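Local coordinates for protein probable LacI-family transcriptional regulator (Corynebacterium glutamicum ATCC 13032, PDB 3BIL) that probably acts as a LacI-family transcription factor that binds regulatory DNA, although its particular role in the cell is not established, at residues P168-I172 against E201-F206; V148-R153 against I161-T165. One frame throughout, in Å; residues are numbered along the deposited sequence.

How the interactions relate
Interaction 2 comes first along the chain and interaction 1 follows, with centres about 19 Å apart. Strand 163-167, half of the strand pair in interaction 2, runs straight into helix 169-181, whose opening turn supplies one side of interaction 1. The two contacts do not otherwise touch. Both belong to the periplasmic-binding-protein-like region, in which LacI-family regulators build two α/β lobes around a cleft. Interaction 2 joins neighbouring parallel strands of one lobe; interaction 1 packs two helices of the other. The chain passes from one lobe to the other between them, strand 163-167 paired in the first and helix 169-181 packed in the second.

Interaction 1 (P168-I172 against E201-F206); sequences PQPGI and ERLEDF
The carbonyl oxygen of R202 accepts the helical bond from F206 N at 3.0 Å, and across the contact I172 brings its CD1 methyl to 3.8 Å from this R202 O. The setting is a helix-helix contact in a periplasmic-binding-protein-like α/β lobe, where the first turn of helix 169-181 meets the middle of helix 197-212. No hydrogen bond spans the two segments, so the contact rests on van der Waals packing, with P168 and I172 carrying most of it. The E201 side chain crosses the P168 ring at about a right angle, bringing OE1 to 3.3 Å from CD, while R202 CG sits 3.9 Å from P168 CB. D205 OD1 lies 3.5 Å from P168 CG; the backbone N of Q169 is also near this oxygen but does not bond to it, being committed instead to the side chain of N167. E201 OE2 and D205 OD1 are 3.1 Å apart, though the strained torsions of E201 make its placement uncertain; if both are charged, the pair may be unfavourable, perhaps eased by the nearby start of helix 169-181. R202, extended from CG to NE, carries its guanidinium past the proline to bond G248 O through NH1. One turn deeper the contact becomes apolar. I172 places CG2 anti to its backbone N, which turns the methyl onto the opposite helix, while F206 directs its own ring away to stack with Y189. The I172 branches divide the helix surface between them: CD1 rests 3.8 Å from R202 CB, and CG2 comes within 3.6 Å of F206 CA.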
loop_
_atom_site.group_PDB
_atom_site.type_symbol
_atom_site.label_atom_id
_atom_site.label_comp_id
_atom_site.label_asym_id
_atom_site.label_seq_id
_atom_site.Cartn_x
_atom_site.Cartn_y
_atom_site.Cartn_z
ATOM N N PRO A 168 -8.520 20.924 0.230
ATOM C CA PRO A 168 -7.195 20.924 -0.419
ATOM C C PRO A 168 -6.574 22.281 -0.607
ATOM O O PRO A 168 -5.371 22.378 -0.926
ATOM C CB PRO A 168 -7.462 20.255 -1.775
ATOM C CG PRO A 168 -8.994 20.240 -1.955
ATOM C CD PRO A 168 -9.635 20.824 -0.735
ATOM N N GLN A 169 -7.350 23.341 -0.393
ATOM C CA GLN A 169 -6.879 24.697 -0.737
ATOM C C GLN A 169 -5.635 25.179 0.078
ATOM O O GLN A 169 -4.684 25.751 -0.503
ATOM C CB GLN A 169 -8.048 25.672 -0.670
ATOM C CG GLN A 169 -7.805 27.097 -1.184
ATOM C CD GLN A 169 -6.929 27.945 -0.273
ATOM O OE1 GLN A 169 -7.040 27.909 0.964
ATOM N NE2 GLN A 169 -6.037 28.723 -0.889
ATOM N N PRO A 170 -5.643 24.988 1.419
ATOM C CA PRO A 170 -4.491 25.413 2.225
ATOM C C PRO A 170 -3.154 24.794 1.864
ATOM O O PRO A 170 -2.172 25.514 1.756
ATOM C CB PRO A 170 -4.913 25.054 3.650
ATOM C CG PRO A 170 -6.435 25.067 3.600
ATOM C CD PRO A 170 -6.747 24.476 2.267
ATOM N N GLY A 171 -3.100 23.481 1.643
ATOM C CA GLY A 171 -1.864 22.808 1.159
ATOM C C GLY A 171 -1.441 23.212 -0.253
ATOM O O GLY A 171 -0.242 23.526 -0.511
ATOM N N ILE A 172 -2.415 23.250 -1.171
ATOM C CA ILE A 172 -2.129 23.642 -2.561
ATOM C C ILE A 172 -1.606 25.089 -2.639
ATOM O O ILE A 172 -0.512 25.373 -3.255
ATOM C CB ILE A 172 -3.298 23.366 -3.476
ATOM C CG1 ILE A 172 -3.571 21.856 -3.515
ATOM C CG2 ILE A 172 -2.989 23.843 -4.876
ATOM C CD1 ILE A 172 -4.944 21.436 -4.083
ATOM N N GLU A 201 -11.863 19.746 -7.624
ATOM C CA GLU A 201 -11.518 20.572 -6.466
ATOM C C GLU A 201 -10.041 21.036 -6.495
ATOM O O GLU A 201 -9.759 22.232 -6.410
ATOM C CB GLU A 201 -11.800 19.802 -5.192
ATOM C CG GLU A 201 -12.921 20.338 -4.324
ATOM C CD GLU A 201 -12.412 20.996 -3.047
ATOM O OE1 GLU A 201 -12.717 20.476 -1.945
ATOM O OE2 GLU A 201 -11.698 22.029 -3.152
ATOM N N ARG A 202 -9.118 20.089 -6.648
ATOM C CA ARG A 202 -7.692 20.358 -6.553
ATOM C C ARG A 202 -7.156 21.046 -7.771
ATOM O O ARG A 202 -6.127 21.745 -7.683
ATOM C CB ARG A 202 -6.910 19.055 -6.343
ATOM C CG ARG A 202 -7.384 18.289 -5.111
ATOM C CD ARG A 202 -6.513 17.110 -4.843
ATOM N NE ARG A 202 -7.082 16.343 -3.764
ATOM C CZ ARG A 202 -6.710 15.104 -3.481
ATOM N NH1 ARG A 202 -5.802 14.520 -4.239
ATOM N NH2 ARG A 202 -7.263 14.445 -2.476
ATOM N N LEU A 203 -7.801 20.831 -8.922
ATOM C CA LEU A 203 -7.355 21.563 -10.103
ATOM C C LEU A 203 -7.894 23.015 -10.088
ATOM O O LEU A 203 -7.147 23.947 -10.424
ATOM C CB LEU A 203 -7.632 20.798 -11.400
ATOM C CG LEU A 203 -7.598 21.611 -12.693
ATOM C CD1 LEU A 203 -6.161 21.792 -13.222
ATOM C CD2 LEU A 203 -8.521 20.939 -13.730
ATOM N N GLU A 204 -9.146 23.229 -9.657
ATOM C CA GLU A 204 -9.611 24.615 -9.363
ATOM C C GLU A 204 -8.575 25.337 -8.461
ATOM O O GLU A 204 -8.052 26.400 -8.854
ATOM C CB GLU A 204 -10.999 24.697 -8.689
ATOM C CG GLU A 204 -12.189 23.987 -9.369
ATOM C CD GLU A 204 -13.487 23.963 -8.486
ATOM O OE1 GLU A 204 -14.414 23.162 -8.800
ATOM O OE2 GLU A 204 -13.589 24.731 -7.484
ATOM N N ASP A 205 -8.252 24.728 -7.299
ATOM C CA ASP A 205 -7.360 25.329 -6.282
ATOM C C ASP A 205 -5.946 25.601 -6.750
ATOM O O ASP A 205 -5.320 26.598 -6.410
ATOM C CB ASP A 205 -7.321 24.457 -5.040
ATOM C CG ASP A 205 -8.688 24.302 -4.403
ATOM O OD1 ASP A 205 -8.902 23.340 -3.638
ATOM O OD2 ASP A 205 -9.565 25.144 -4.663
ATOM N N PHE A 206 -5.403 24.701 -7.520
ATOM C CA PHE A 206 -4.112 24.976 -8.069
ATOM C C PHE A 206 -4.222 26.161 -9.054
ATOM O O PHE A 206 -3.282 26.984 -9.144
ATOM C CB PHE A 206 -3.543 23.696 -8.733
ATOM C CG PHE A 206 -2.442 23.966 -9.712
ATOM C CD1 PHE A 206 -1.136 24.068 -9.284
ATOM C CD2 PHE A 206 -2.738 24.172 -11.072
ATOM C CE1 PHE A 206 -0.101 24.322 -10.187
ATOM C CE2 PHE A 206 -1.735 24.469 -11.983
ATOM C CZ PHE A 206 -0.397 24.544 -11.534
#

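Interaction 2 (V148-R153 against I161-T165); sequences VVLVDR and IPTAT
V148 and I161 meet methyl to methyl, CG2 against CG2 at 3.5 Å, just before the two parallel strands pair, at L150 with T163. Here a Rossmann-like α/β lobe shows how parallel pairing alternates its bonds. L150 serves both ways: its N donates to P162 O at 3.1 Å, a fairly straight bond lying in the carbonyl plane, and its O accepts from A164 N at 3.0 Å. D152 N then continues the ladder to A164 O at 3.1 Å, with the donor tilted 18° from the carbonyl plane. The packing is tightest on the face bearing L150. T163 has CG2 beside its backbone N and anti to the carbonyl carbon, a rotation that lays this methyl against L150 CB at 3.6 Å. The other face is looser, since V151 CG1 and A164 CB are 4.4 Å apart. Solvent reaches P162 and T163, both partly exposed, whereas every touching residue of 148-153 is buried. Past the last bridge the chain swings round in a classic gamma turn at D152, closed by R153 N to V151 O at 2.7 Å, and T165 CG2 covers the turn by resting 3.6 Å from D152 O. Beyond the pair, strand 126-128 binds the far edge of 148-151, and T321 bonds the backbone of T163 and T165. Helix 135-143 covers the face of V148, L150 and I161, while helix 296-308 packs on V149, V151 and P162, so the two strands are sandwiched between helices.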
loop_
_atom_site.group_PDB
_atom_site.type_symbol
_atom_site.label_atom_id
_atom_site.label_comp_id
_atom_site.label_asym_id
_atom_site.label_seq_id
_atom_site.Cartn_x
_atom_site.Cartn_y
_atom_site.Cartn_z
ATOM N N VAL A 148 -25.351 6.066 6.475
ATOM C CA VAL A 148 -24.267 6.223 5.490
ATOM C C VAL A 148 -23.441 7.475 5.787
ATOM O O VAL A 148 -23.964 8.482 6.280
ATOM C CB VAL A 148 -24.794 6.345 4.026
ATOM C CG1 VAL A 148 -24.940 4.990 3.363
ATOM C CG2 VAL A 148 -26.121 7.109 3.973
ATOM N N VAL A 149 -22.144 7.383 5.495
ATOM C CA VAL A 149 -21.193 8.492 5.581
ATOM C C VAL A 149 -20.294 8.386 4.368
ATOM O O VAL A 149 -19.784 7.310 4.056
ATOM C CB VAL A 149 -20.305 8.409 6.847
ATOM C CG1 VAL A 149 -19.331 9.566 6.881
ATOM C CG2 VAL A 149 -21.143 8.422 8.117
ATOM N N LEU A 150 -20.101 9.495 3.675
ATOM C CA LEU A 150 -19.171 9.531 2.558
ATOM C C LEU A 150 -17.854 10.183 3.002
ATOM O O LEU A 150 -17.851 11.111 3.837
ATOM C CB LEU A 150 -19.773 10.271 1.361
ATOM C CG LEU A 150 -21.136 9.818 0.820
ATOM C CD1 LEU A 150 -21.661 10.837 -0.152
ATOM C CD2 LEU A 150 -21.089 8.443 0.141
ATOM N N VAL A 151 -16.739 9.664 2.475
ATOM C CA VAL A 151 -15.404 10.161 2.819
ATOM C C VAL A 151 -14.554 10.433 1.609
ATOM O O VAL A 151 -14.640 9.703 0.596
ATOM C CB VAL A 151 -14.595 9.176 3.711
ATOM C CG1 VAL A 151 -14.829 9.467 5.130
ATOM C CG2 VAL A 151 -14.930 7.721 3.398
ATOM N N ASP A 152 -13.685 11.443 1.741
ATOM C CA ASP A 152 -12.726 11.816 0.692
ATOM C C ASP A 152 -13.364 12.430 -0.580
ATOM O O ASP A 152 -12.944 13.494 -1.002
ATOM C CB ASP A 152 -11.816 10.629 0.319
ATOM C CG ASP A 152 -10.533 11.071 -0.340
ATOM O OD1 ASP A 152 -10.256 10.577 -1.447
ATOM O OD2 ASP A 152 -9.800 11.913 0.254
ATOM N N ARG A 153 -14.363 11.760 -1.164
ATOM C CA ARG A 153 -15.079 12.244 -2.345
ATOM C C ARG A 153 -16.507 12.638 -2.027
ATOM O O ARG A 153 -17.161 12.020 -1.195
ATOM C CB ARG A 153 -15.102 11.194 -3.437
ATOM C CG ARG A 153 -13.790 10.992 -4.067
ATOM C CD ARG A 153 -13.885 9.946 -5.146
ATOM N NE ARG A 153 -12.553 9.515 -5.570
ATOM C CZ ARG A 153 -12.290 8.378 -6.208
ATOM N NH1 ARG A 153 -13.274 7.543 -6.527
ATOM N NH2 ARG A 153 -11.037 8.079 -6.532
ATOM N N ILE A 161 -26.381 13.667 2.596
ATOM C CA ILE A 161 -25.578 12.609 3.273
ATOM C C ILE A 161 -24.336 13.186 3.916
ATOM O O ILE A 161 -23.551 13.832 3.233
ATOM C CB ILE A 161 -25.124 11.458 2.340
ATOM C CG1 ILE A 161 -26.188 11.126 1.301
ATOM C CG2 ILE A 161 -24.761 10.226 3.175
ATOM C CD1 ILE A 161 -26.012 9.778 0.687
ATOM N N PRO A 162 -24.156 12.958 5.227
ATOM C CA PRO A 162 -23.010 13.591 5.887
ATOM C C PRO A 162 -21.714 13.160 5.203
ATOM O O PRO A 162 -21.521 11.977 4.927
ATOM C CB PRO A 162 -23.074 13.064 7.324
ATOM C CG PRO A 162 -24.451 12.502 7.493
ATOM C CD PRO A 162 -24.957 12.121 6.139
ATOM N N THR A 163 -20.859 14.119 4.880
ATOM C CA THR A 163 -19.581 13.821 4.254
ATOM C C THR A 163 -18.455 14.427 5.071
ATOM O O THR A 163 -18.590 15.534 5.578
ATOM C CB THR A 163 -19.473 14.388 2.818
ATOM O OG1 THR A 163 -19.672 15.797 2.860
ATOM C CG2 THR A 163 -20.493 13.766 1.866
ATOM N N ALA A 164 -17.353 13.691 5.191
ATOM C CA ALA A 164 -16.123 14.203 5.774
ATOM C C ALA A 164 -15.044 14.123 4.702
ATOM O O ALA A 164 -14.699 13.025 4.260
ATOM C CB ALA A 164 -15.717 13.397 7.012
ATOM N N THR A 165 -14.529 15.284 4.286
ATOM C CA THR A 165 -13.575 15.370 3.194
ATOM C C THR A 165 -12.420 16.255 3.608
ATOM O O THR A 165 -12.532 16.974 4.597
ATOM C CB THR A 165 -14.201 15.966 1.910
ATOM O OG1 THR A 165 -14.786 17.243 2.192
ATOM C CG2 THR A 165 -15.244 15.024 1.320
#